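Local coordinates for signal recognition 54 kDa protein (Pyrococcus furiosus, PDB 3DM5) that belongs to the SRP54 family of signal recognition particle proteins, joining a helical bundle to a P-loop nucleotide-binding domain, with GDP in the model, and a further helical domain, at residues 55-58 against 59-63; 76-79 against 80-84. One frame throughout, in Å; residues are numbered along the deposited sequence.

Interaction 1: residues 55-58 against 59-63; sequences EIQR and RALEE
Arg59 starts one turn beyond Glu55 on helix 46-62, and its side chain runs back past that glutamate before turning toward Glu63. Its CB lies 3.5 Å from Glu55 O, the carbonyl that also accepts the Arg59 backbone N-H. CG stands beside the backbone N and anti to the carbonyl carbon (chi1 -63°), which sets it against the guanidinium edge of Arg58. Arg59 CD lies against the Glu55 carboxylate, 3.1 Å from Glu55 OE1, so the aliphatic part of the arginine does the touching there. A bend at chi3 (53°) then swings the head away: Arg59 NE stays 4.4 Å from Glu55 OE1, an attraction of opposite charges beyond salt-bridge range. Instead, Arg59 NE gives its hydrogen to Glu63 OE2 (3.1 Å, N-H...O angle 160°) on the syn side, the oxygen lying close to the guanidinium plane. NH1 and NH2 turn to Glu82 and Glu81 of helix 71-86, which makes this arginine a polar tie between two helices of the SRP54-type helical bundle.

A second charged group, Glu55, Arg58 and Glu62, lines the helix surface as a salt-bridge network with i to i+3 and i to i+4 spacing. Its links are long and purely electrostatic: Glu62 OE2 sits over one face of the Arg58 guanidinium, 3.7 Å from Arg58 NE, while Glu55 OE2 lies 3.6 Å from Arg58 NH1, well out of the guanidinium plane. Further round the helix, Gln57 and Leu61 lie side by side and point the same way, with Gln57 CG 3.9 Å from Leu61 CD2. Beneath them Leu61 N bonds to Gln57 O at 3.0 Å, and this side faces Val32 and Ile28 of helix 25-41.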
loop_
_atom_site.group_PDB
_atom_site.type_symbol
_atom_site.label_atom_id
_atom_site.label_comp_id
_atom_site.label_asym_id
_atom_site.label_seq_id
_atom_site.Cartn_x
_atom_site.Cartn_y
_atom_site.Cartn_z
ATOM N N GLU A 55 6.421 -18.046 -23.751
ATOM C CA GLU A 55 5.929 -17.871 -25.111
ATOM C C GLU A 55 6.059 -16.407 -25.536
ATOM O O GLU A 55 6.454 -16.099 -26.667
ATOM C CB GLU A 55 4.473 -18.327 -25.217
ATOM C CG GLU A 55 3.795 -17.955 -26.524
ATOM C CD GLU A 55 4.359 -18.699 -27.732
ATOM O OE1 GLU A 55 3.900 -18.426 -28.866
ATOM O OE2 GLU A 55 5.257 -19.556 -27.550
ATOM N N ILE A 56 5.725 -15.506 -24.619
ATOM C CA ILE A 56 5.839 -14.079 -24.894
ATOM C C ILE A 56 7.289 -13.696 -25.122
ATOM O O ILE A 56 7.592 -12.986 -26.071
ATOM C CB ILE A 56 5.244 -13.201 -23.773
ATOM C CG1 ILE A 56 3.743 -13.455 -23.638
ATOM C CG2 ILE A 56 5.503 -11.721 -24.059
ATOM C CD1 ILE A 56 3.051 -12.496 -22.676
ATOM N N GLN A 57 8.175 -14.174 -24.253
ATOM C CA GLN A 57 9.606 -13.917 -24.397
ATOM C C GLN A 57 10.117 -14.392 -25.749
ATOM O O GLN A 57 10.823 -13.656 -26.450
ATOM C CB GLN A 57 10.390 -14.632 -23.305
ATOM C CG GLN A 57 11.772 -14.049 -23.045
ATOM C CD GLN A 57 12.437 -14.708 -21.854
ATOM O OE1 GLN A 57 12.619 -15.924 -21.830
ATOM N NE2 GLN A 57 12.788 -13.911 -20.850
ATOM N N ARG A 58 9.754 -15.628 -26.087
ATOM C CA ARG A 58 10.168 -16.279 -27.317
ATOM C C ARG A 58 9.695 -15.506 -28.548
ATOM O O ARG A 58 10.509 -15.087 -29.369
ATOM C CB ARG A 58 9.649 -17.716 -27.325
ATOM C CG ARG A 58 9.808 -18.485 -28.623
ATOM C CD ARG A 58 8.938 -19.740 -28.587
ATOM N NE ARG A 58 8.443 -20.126 -29.908
ATOM C CZ ARG A 58 7.647 -19.375 -30.668
ATOM N NH1 ARG A 58 7.265 -18.171 -30.256
ATOM N NH2 ARG A 58 7.245 -19.820 -31.853
ATOM N N ARG A 59 8.389 -15.294 -28.666
ATOM C CA ARG A 59 7.854 -14.530 -29.792
ATOM C C ARG A 59 8.490 -13.142 -29.940
ATOM O O ARG A 59 8.718 -12.678 -31.048
ATOM C CB ARG A 59 6.325 -14.400 -29.699
ATOM C CG ARG A 59 5.568 -15.716 -29.784
ATOM C CD ARG A 59 4.071 -15.493 -29.975
ATOM N NE ARG A 59 3.801 -14.622 -31.117
ATOM C CZ ARG A 59 2.643 -14.006 -31.337
ATOM N NH1 ARG A 59 1.638 -14.150 -30.490
ATOM N NH2 ARG A 59 2.493 -13.235 -32.403
ATOM N N ALA A 60 8.762 -12.468 -28.831
ATOM C CA ALA A 60 9.343 -11.128 -28.896
ATOM C C ALA A 60 10.764 -11.187 -29.426
ATOM O O ALA A 60 11.101 -10.493 -30.383
ATOM C CB ALA A 60 9.319 -10.451 -27.525
ATOM N N LEU A 61 11.584 -12.026 -28.795
ATOM C CA LEU A 61 12.980 -12.236 -29.182
ATOM C C LEU A 61 13.206 -12.643 -30.643
ATOM O O LEU A 61 14.100 -12.109 -31.298
ATOM C CB LEU A 61 13.624 -13.285 -28.273
ATOM C CG LEU A 61 14.426 -12.764 -27.081
ATOM C CD1 LEU A 61 13.976 -11.365 -26.668
ATOM C CD2 LEU A 61 14.350 -13.745 -25.916
ATOM N N GLU A 62 12.406 -13.577 -31.155
ATOM C CA GLU A 62 12.708 -14.169 -32.453
ATOM C C GLU A 62 11.663 -13.955 -33.546
ATOM O O GLU A 62 11.558 -14.751 -34.472
ATOM C CB GLU A 62 12.984 -15.664 -32.281
ATOM C CG GLU A 62 11.753 -16.494 -31.952
ATOM C CD GLU A 62 12.102 -17.891 -31.464
ATOM O OE1 GLU A 62 13.089 -18.028 -30.708
ATOM O OE2 GLU A 62 11.386 -18.848 -31.829
ATOM N N GLU A 63 10.896 -12.880 -33.455
ATOM C CA GLU A 63 9.834 -12.649 -34.429
ATOM C C GLU A 63 10.004 -11.282 -35.063
ATOM O O GLU A 63 10.128 -10.272 -34.369
ATOM C CB GLU A 63 8.456 -12.761 -33.767
ATOM C CG GLU A 63 7.393 -13.428 -34.610
ATOM C CD GLU A 63 6.131 -13.711 -33.820
ATOM O OE1 GLU A 63 5.353 -12.754 -33.618
ATOM O OE2 GLU A 63 5.915 -14.876 -33.408
#

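Interaction 2: residues 76-79 against 80-84; sequences IKIV and YEELT
This is a local, largely buried contact between successive turns of helix 71-86, marked by a salt bridge from Lys77 to Glu81. Lys77 NZ reaches Glu81 OE2 at 2.6 Å, arriving from above the carboxylate plane (43° out of it). The lysine chain bends at chi2 (-95°) to carry NZ along the helix, whereas the glutamate is extended beyond CG and crosses it at a slant. Neither charge is confined to this pair: Lys77 NZ also pairs with Glu318 of the second subunit, Glu81 OE2 with Arg59 of helix 46-62, and Glu81 OE1 with Lys85.

The helix belongs to the SRP54-type helical bundle. Val79 CG1 and Leu83 CD1, 4.2 Å apart, follow one another along one side, where Val79 also packs on Leu14 of helix 5-19 and Leu83 on Leu294. On another side, Tyr80 O accepts two bonds, from Thr84 N at 3.1 Å and Thr84 OG1 at 2.9 Å, which approach from opposite faces of the carbonyl plane. OG1 also lies over one face of the Tyr80 ring, offset toward its rim, while Tyr80 OH bonds to Pro287 O and the ring packs on Val290 of helix 286-293.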
loop_
_atom_site.group_PDB
_atom_site.type_symbol
_atom_site.label_atom_id
_atom_site.label_comp_id
_atom_site.label_asym_id
_atom_site.label_seq_id
_atom_site.Cartn_x
_atom_site.Cartn_y
_atom_site.Cartn_z
ATOM N N ILE A 76 3.758 -4.985 -28.323
ATOM C CA ILE A 76 2.476 -4.644 -27.754
ATOM C C ILE A 76 1.478 -5.658 -28.280
ATOM O O ILE A 76 0.641 -6.145 -27.533
ATOM C CB ILE A 76 2.024 -3.254 -28.201
ATOM C CG1 ILE A 76 3.125 -2.213 -27.979
ATOM C CG2 ILE A 76 0.754 -2.851 -27.489
ATOM C CD1 ILE A 76 3.155 -1.665 -26.632
ATOM N N LYS A 77 1.577 -5.977 -29.572
ATOM C CA LYS A 77 0.675 -6.936 -30.219
ATOM C C LYS A 77 0.817 -8.353 -29.668
ATOM O O LYS A 77 -0.174 -9.009 -29.371
ATOM C CB LYS A 77 0.905 -6.953 -31.732
ATOM C CG LYS A 77 -0.250 -7.541 -32.542
ATOM C CD LYS A 77 -0.047 -9.012 -32.857
ATOM C CE LYS A 77 -1.123 -9.504 -33.814
ATOM N NZ LYS A 77 -1.001 -10.953 -34.153
ATOM N N ILE A 78 2.052 -8.822 -29.555
ATOM C CA ILE A 78 2.329 -10.137 -28.987
ATOM C C ILE A 78 1.711 -10.322 -27.587
ATOM O O ILE A 78 1.005 -11.296 -27.332
ATOM C CB ILE A 78 3.843 -10.386 -28.901
ATOM C CG1 ILE A 78 4.459 -10.356 -30.307
ATOM C CG2 ILE A 78 4.105 -11.703 -28.207
ATOM C CD1 ILE A 78 5.980 -10.477 -30.334
ATOM N N VAL A 79 1.982 -9.382 -26.687
ATOM C CA VAL A 79 1.395 -9.398 -25.357
ATOM C C VAL A 79 -0.141 -9.451 -25.400
ATOM O O VAL A 79 -0.746 -10.237 -24.689
ATOM C CB VAL A 79 1.859 -8.169 -24.530
ATOM C CG1 VAL A 79 1.077 -8.022 -23.224
ATOM C CG2 VAL A 79 3.310 -8.267 -24.229
ATOM N N TYR A 80 -0.773 -8.605 -26.207
ATOM C CA TYR A 80 -2.229 -8.554 -26.247
ATOM C C TYR A 80 -2.806 -9.882 -26.682
ATOM O O TYR A 80 -3.832 -10.323 -26.168
ATOM C CB TYR A 80 -2.695 -7.488 -27.212
ATOM C CG TYR A 80 -4.159 -7.568 -27.558
ATOM C CD1 TYR A 80 -4.581 -7.847 -28.851
ATOM C CD2 TYR A 80 -5.121 -7.334 -26.603
ATOM C CE1 TYR A 80 -5.936 -7.888 -29.172
ATOM C CE2 TYR A 80 -6.475 -7.375 -26.916
ATOM C CZ TYR A 80 -6.877 -7.653 -28.196
ATOM O OH TYR A 80 -8.229 -7.701 -28.480
ATOM N N GLU A 81 -2.124 -10.508 -27.635
ATOM C CA GLU A 81 -2.599 -11.717 -28.290
ATOM C C GLU A 81 -2.396 -12.944 -27.409
ATOM O O GLU A 81 -3.268 -13.813 -27.309
ATOM C CB GLU A 81 -1.898 -11.870 -29.643
ATOM C CG GLU A 81 -1.949 -13.257 -30.259
ATOM C CD GLU A 81 -1.193 -13.322 -31.578
ATOM O OE1 GLU A 81 -1.187 -14.410 -32.203
ATOM O OE2 GLU A 81 -0.608 -12.282 -31.983
ATOM N N GLU A 82 -1.244 -13.001 -26.759
ATOM C CA GLU A 82 -0.969 -14.060 -25.803
ATOM C C GLU A 82 -1.933 -14.040 -24.603
ATOM O O GLU A 82 -2.481 -15.087 -24.226
ATOM C CB GLU A 82 0.492 -14.010 -25.355
ATOM C CG GLU A 82 1.436 -14.503 -26.422
ATOM C CD GLU A 82 1.000 -15.842 -27.001
ATOM O OE1 GLU A 82 0.604 -16.744 -26.222
ATOM O OE2 GLU A 82 1.059 -15.988 -28.240
ATOM N N LEU A 83 -2.141 -12.858 -24.020
ATOM C CA LEU A 83 -3.052 -12.692 -22.901
ATOM C C LEU A 83 -4.476 -13.062 -23.296
ATOM O O LEU A 83 -5.195 -13.670 -22.519
ATOM C CB LEU A 83 -3.012 -11.254 -22.342
ATOM C CG LEU A 83 -1.937 -10.961 -21.286
ATOM C CD1 LEU A 83 -2.005 -9.517 -20.784
ATOM C CD2 LEU A 83 -2.056 -11.933 -20.118
ATOM N N THR A 84 -4.886 -12.704 -24.508
ATOM C CA THR A 84 -6.228 -13.059 -24.963
ATOM C C THR A 84 -6.451 -14.567 -25.044
ATOM O O THR A 84 -7.523 -15.039 -24.661
ATOM C CB THR A 84 -6.632 -12.379 -26.292
ATOM O OG1 THR A 84 -6.656 -10.963 -26.111
ATOM C CG2 THR A 84 -8.052 -12.817 -26.701
#

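In the fold
Interactions 1 and 2 occupy helices 46-62 and 71-86, consecutive in the chain and both part of the SRP54-type helical bundle domain; their centres are about 11 Å apart. Two salt bridges join them directly: Arg59 NH1 lies 3.0 Å from Glu82 OE2, and Arg59 NH2 lies 3.3 Å from Glu81 OE2. Glu81 OE2 is therefore met by both Lys77 NZ and Arg59 NH2. Carbon-to-oxygen packing contacts accompany the salt bridges, with Glu55 CG 3.4 Å from Glu82 OE1 and Arg59 O 3.6 Å from Ile78 CD1. The GDP pocket is formed by residues between 109 and 276, so neither contact contributes to it.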